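Local coordinates for protein acetyltransferase (Agrobacterium tumefaciens, PDB 2DXQ) that probably transfers an acetyl group from acetyl-coenzyme A to an acceptor substrate, as a member of the GNAT family of acetyltransferases, at residues A[54-65]-A[98-109]. Sequence-based numbering, arbitrary orientation.
Sequences FVATENGKPVAT and YGRTVVRHAIET. With PO4 (phosphate ion), chain C; PO4 (phosphate ion), chain F.
In this GNAT fold, the hairpin of strands 54-58 and 61-65 packs against the helix that opens at the probable acetyl-CoA pyrophosphate loop, Tyr-98 and Phe-54 filling the two ends of the interface. Val-63 CG2 sits over the centre of the Tyr-98 ring in a CH-pi contact, 3.6 Å from its centroid. A classic beta bulge sets Val-63 and Ala-64 together opposite Ala-56, so both turn toward the helix, and Ala-64 CB lies 3.8 Å from Tyr-98 CB. Tyr-98 OH donates to the anti lone pair of Glu-58 OE1 over 2.7 Å; this oxygen also forms a salt bridge with Arg-93 NE, so two partners converge on OE1. In the middle, Val-102 splits its methyls between the strands: CG2, anti to its own backbone N, reaches Phe-54 CB at 3.5 Å, while CG1 lies against Ala-64 and Thr-65. The helix start grips the phosphate of chain C through Gly-99 N to O4 (3.0 Å) and Arg-100 N to O3 (2.9 Å); the ion probably comes from the crystallisation liquor, but its position is consistent with the cofactor's pyrophosphate site. At the far end His-105 points its edge at the face of Phe-54, a T-shaped pair with planes at 85°. CD2 of His-105 stands over the rim of that ring, 3.5 Å from Phe-54 CE1, while Thr-109 OG1 approaches Phe-54 CZ to 3.8 Å and bonds back to His-105 O.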
loop_
_atom_site.group_PDB
_atom_site.type_symbol
_atom_site.label_atom_id
_atom_site.label_comp_id
_atom_site.label_asym_id
_atom_site.label_seq_id
_atom_site.Cartn_x
_atom_site.Cartn_y
_atom_site.Cartn_z
ATOM N N PHE A 54 -6.258 11.288 -7.222
ATOM C CA PHE A 54 -6.889 12.587 -7.040
ATOM C C PHE A 54 -5.985 13.677 -7.579
ATOM O O PHE A 54 -4.773 13.560 -7.471
ATOM C CB PHE A 54 -7.178 12.836 -5.567
ATOM C CG PHE A 54 -8.267 11.966 -5.027
ATOM C CD1 PHE A 54 -9.591 12.170 -5.426
ATOM C CD2 PHE A 54 -7.971 10.925 -4.152
ATOM C CE1 PHE A 54 -10.622 11.348 -4.934
ATOM C CE2 PHE A 54 -8.982 10.101 -3.660
ATOM C CZ PHE A 54 -10.301 10.312 -4.045
ATOM N N VAL A 55 -6.583 14.717 -8.169
ATOM C CA VAL A 55 -5.848 15.896 -8.625
ATOM C C VAL A 55 -6.468 17.183 -8.069
ATOM O O VAL A 55 -7.681 17.282 -7.939
ATOM C CB VAL A 55 -5.768 16.005 -10.184
ATOM C CG1 VAL A 55 -4.818 14.959 -10.757
ATOM C CG2 VAL A 55 -7.161 15.870 -10.845
ATOM N N ALA A 56 -5.624 18.151 -7.717
ATOM C CA ALA A 56 -6.081 19.521 -7.524
ATOM C C ALA A 56 -5.778 20.222 -8.828
ATOM O O ALA A 56 -4.722 19.988 -9.438
ATOM C CB ALA A 56 -5.326 20.201 -6.365
ATOM N N THR A 57 -6.714 21.044 -9.288
ATOM C CA THR A 57 -6.527 21.710 -10.568
ATOM C C THR A 57 -6.606 23.206 -10.364
ATOM O O THR A 57 -7.310 23.675 -9.473
ATOM C CB THR A 57 -7.577 21.297 -11.642
ATOM O OG1 THR A 57 -8.883 21.630 -11.166
ATOM C CG2 THR A 57 -7.510 19.794 -11.960
ATOM N N GLU A 58 -5.845 23.932 -11.176
ATOM C CA GLU A 58 -5.864 25.387 -11.183
ATOM C C GLU A 58 -6.078 25.816 -12.640
ATOM O O GLU A 58 -5.258 25.475 -13.506
ATOM C CB GLU A 58 -4.517 25.880 -10.647
ATOM C CG GLU A 58 -4.375 27.399 -10.432
ATOM C CD GLU A 58 -2.930 27.807 -10.338
ATOM O OE1 GLU A 58 -2.386 27.844 -9.213
ATOM O OE2 GLU A 58 -2.304 28.076 -11.397
ATOM N N ASN A 59 -7.176 26.529 -12.920
ATOM C CA ASN A 59 -7.560 26.841 -14.314
ATOM C C ASN A 59 -7.579 25.569 -15.169
ATOM O O ASN A 59 -7.158 25.586 -16.334
ATOM C CB ASN A 59 -6.597 27.855 -14.945
ATOM C CG ASN A 59 -6.344 29.049 -14.063
ATOM O OD1 ASN A 59 -5.197 29.365 -13.733
ATOM N ND2 ASN A 59 -7.411 29.704 -13.660
ATOM N N GLY A 60 -8.025 24.466 -14.566
ATOM C CA GLY A 60 -8.101 23.171 -15.261
ATOM C C GLY A 60 -6.823 22.350 -15.328
ATOM O O GLY A 60 -6.880 21.179 -15.694
ATOM N N LYS A 61 -5.680 22.946 -14.989
ATOM C CA LYS A 61 -4.401 22.224 -15.004
ATOM C C LYS A 61 -4.170 21.481 -13.687
ATOM O O LYS A 61 -4.257 22.094 -12.613
ATOM C CB LYS A 61 -3.224 23.169 -15.248
ATOM C CG LYS A 61 -1.905 22.424 -15.464
ATOM C CD LYS A 61 -0.702 23.347 -15.425
ATOM C CE LYS A 61 0.532 22.600 -15.897
ATOM N NZ LYS A 61 1.739 23.029 -15.135
ATOM N N PRO A 62 -3.874 20.165 -13.753
ATOM C CA PRO A 62 -3.449 19.483 -12.533
ATOM C C PRO A 62 -2.188 20.123 -11.943
ATOM O O PRO A 62 -1.176 20.293 -12.644
ATOM C CB PRO A 62 -3.164 18.040 -13.012
ATOM C CG PRO A 62 -4.029 17.888 -14.228
ATOM C CD PRO A 62 -3.969 19.235 -14.900
ATOM N N VAL A 63 -2.260 20.494 -10.668
ATOM C CA VAL A 63 -1.138 21.132 -9.978
ATOM C C VAL A 63 -0.677 20.354 -8.744
ATOM O O VAL A 63 0.354 20.673 -8.161
ATOM C CB VAL A 63 -1.452 22.595 -9.581
ATOM C CG1 VAL A 63 -1.515 23.489 -10.822
ATOM C CG2 VAL A 63 -2.773 22.685 -8.810
ATOM N N ALA A 64 -1.473 19.370 -8.328
ATOM C CA ALA A 64 -1.045 18.418 -7.285
ATOM C C ALA A 64 -1.776 17.116 -7.488
ATOM O O ALA A 64 -2.846 17.087 -8.105
ATOM C CB ALA A 64 -1.316 18.947 -5.877
ATOM N N THR A 65 -1.217 16.045 -6.944
ATOM C CA THR A 65 -1.870 14.743 -7.042
ATOM C C THR A 65 -1.477 13.870 -5.859
ATOM O O THR A 65 -0.438 14.088 -5.225
ATOM C CB THR A 65 -1.526 14.029 -8.387
ATOM O OG1 THR A 65 -2.270 12.803 -8.503
ATOM C CG2 THR A 65 -0.063 13.710 -8.475
ATOM N N TYR A 98 -2.059 23.193 -2.298
ATOM C CA TYR A 98 -2.675 22.206 -3.196
ATOM C C TYR A 98 -2.335 20.777 -2.788
ATOM O O TYR A 98 -3.186 19.896 -2.863
ATOM C CB TYR A 98 -2.219 22.418 -4.639
ATOM C CG TYR A 98 -2.708 23.695 -5.295
ATOM C CD1 TYR A 98 -4.066 23.985 -5.390
ATOM C CD2 TYR A 98 -1.804 24.584 -5.874
ATOM C CE1 TYR A 98 -4.519 25.153 -6.039
ATOM C CE2 TYR A 98 -2.249 25.764 -6.511
ATOM C CZ TYR A 98 -3.599 26.030 -6.583
ATOM O OH TYR A 98 -4.027 27.179 -7.235
ATOM N N GLY A 99 -1.080 20.542 -2.399
ATOM C CA GLY A 99 -0.699 19.221 -1.843
ATOM C C GLY A 99 -1.513 18.833 -0.610
ATOM O O GLY A 99 -2.020 17.705 -0.511
ATOM N N ARG A 100 -1.636 19.753 0.343
ATOM C CA ARG A 100 -2.427 19.488 1.542
ATOM C C ARG A 100 -3.876 19.170 1.170
ATOM O O ARG A 100 -4.471 18.246 1.725
ATOM C CB ARG A 100 -2.321 20.647 2.558
ATOM C CG ARG A 100 -2.773 20.307 4.012
ATOM C CD ARG A 100 -1.905 21.082 5.070
ATOM N NE ARG A 100 -1.495 22.287 4.428
ATOM C CZ ARG A 100 -0.284 22.782 4.246
ATOM N NH1 ARG A 100 0.864 22.287 4.747
ATOM N NH2 ARG A 100 -0.282 23.882 3.555
ATOM N N THR A 101 -4.434 19.910 0.205
ATOM C CA THR A 101 -5.824 19.678 -0.206
ATOM C C THR A 101 -6.000 18.247 -0.711
ATOM O O THR A 101 -6.919 17.531 -0.299
ATOM C CB THR A 101 -6.284 20.655 -1.295
ATOM O OG1 THR A 101 -6.140 22.004 -0.815
ATOM C CG2 THR A 101 -7.760 20.395 -1.657
ATOM N N VAL A 102 -5.105 17.832 -1.601
ATOM C CA VAL A 102 -5.261 16.522 -2.222
ATOM C C VAL A 102 -4.981 15.344 -1.251
ATOM O O VAL A 102 -5.678 14.319 -1.266
ATOM C CB VAL A 102 -4.488 16.462 -3.560
ATOM C CG1 VAL A 102 -2.980 16.369 -3.354
ATOM C CG2 VAL A 102 -4.992 15.335 -4.412
ATOM N N VAL A 103 -3.996 15.515 -0.384
ATOM C CA VAL A 103 -3.670 14.452 0.590
ATOM C C VAL A 103 -4.790 14.347 1.614
ATOM O O VAL A 103 -5.265 13.241 1.928
ATOM C CB VAL A 103 -2.308 14.684 1.276
ATOM C CG1 VAL A 103 -2.073 13.663 2.396
ATOM C CG2 VAL A 103 -1.156 14.635 0.223
ATOM N N ARG A 104 -5.230 15.493 2.131
ATOM C CA ARG A 104 -6.311 15.493 3.123
ATOM C C ARG A 104 -7.616 14.909 2.522
ATOM O O ARG A 104 -8.323 14.141 3.193
ATOM C CB ARG A 104 -6.496 16.889 3.749
ATOM C CG ARG A 104 -5.381 17.240 4.729
ATOM C CD ARG A 104 -5.585 18.583 5.402
ATOM N NE ARG A 104 -6.651 18.486 6.399
ATOM C CZ ARG A 104 -6.472 18.301 7.704
ATOM N NH1 ARG A 104 -5.251 18.224 8.231
ATOM N NH2 ARG A 104 -7.537 18.223 8.494
ATOM N N HIS A 105 -7.884 15.201 1.252
ATOM C CA HIS A 105 -9.054 14.639 0.569
ATOM C C HIS A 105 -8.963 13.121 0.471
ATOM O O HIS A 105 -9.933 12.406 0.734
ATOM C CB HIS A 105 -9.259 15.241 -0.818
ATOM C CG HIS A 105 -10.512 14.779 -1.491
ATOM N ND1 HIS A 105 -11.761 15.263 -1.159
ATOM C CD2 HIS A 105 -10.709 13.882 -2.488
ATOM C CE1 HIS A 105 -12.673 14.679 -1.920
ATOM N NE2 HIS A 105 -12.061 13.836 -2.737
ATOM N N ALA A 106 -7.781 12.630 0.125
ATOM C CA ALA A 106 -7.550 11.194 0.051
ATOM C C ALA A 106 -7.745 10.516 1.423
ATOM O O ALA A 106 -8.396 9.463 1.517
ATOM C CB ALA A 106 -6.143 10.926 -0.547
ATOM N N ILE A 107 -7.242 11.142 2.488
ATOM C CA ILE A 107 -7.460 10.647 3.861
ATOM C C ILE A 107 -8.957 10.587 4.153
ATOM O O ILE A 107 -9.482 9.568 4.611
ATOM C CB ILE A 107 -6.752 11.525 4.888
ATOM C CG1 ILE A 107 -5.236 11.311 4.763
ATOM C CG2 ILE A 107 -7.206 11.175 6.327
ATOM C CD1 ILE A 107 -4.390 12.369 5.476
ATOM N N GLU A 108 -9.642 11.683 3.847
ATOM C CA GLU A 108 -11.064 11.766 4.169
ATOM C C GLU A 108 -11.863 10.738 3.391
ATOM O O GLU A 108 -12.793 10.121 3.934
ATOM C CB GLU A 108 -11.558 13.199 3.952
ATOM C CG GLU A 108 -11.012 14.114 5.031
ATOM C CD GLU A 108 -11.227 15.594 4.764
ATOM O OE1 GLU A 108 -11.916 15.955 3.779
ATOM O OE2 GLU A 108 -10.689 16.398 5.557
ATOM N N THR A 109 -11.456 10.508 2.147
ATOM C CA THR A 109 -12.110 9.516 1.284
ATOM C C THR A 109 -11.937 8.101 1.825
ATOM O O THR A 109 -12.898 7.306 1.851
ATOM C CB THR A 109 -11.636 9.647 -0.167
ATOM O OG1 THR A 109 -11.970 10.957 -0.646
ATOM C CG2 THR A 109 -12.277 8.574 -1.088
HETATM P P PO4 C . 1.475 22.417 -0.436
HETATM O O1 PO4 C . 1.710 23.893 -0.268
HETATM O O2 PO4 C . 2.666 21.740 0.274
HETATM O O3 PO4 C . 0.213 22.009 0.271
HETATM O O4 PO4 C . 1.503 21.998 -1.867
HETATM P P PO4 F . -5.881 25.879 -2.476
HETATM O O1 PO4 F . -6.326 24.443 -2.701
HETATM O O2 PO4 F . -7.088 26.789 -2.318
HETATM O O3 PO4 F . -5.004 25.945 -1.253
HETATM O O4 PO4 F . -5.074 26.392 -3.642
#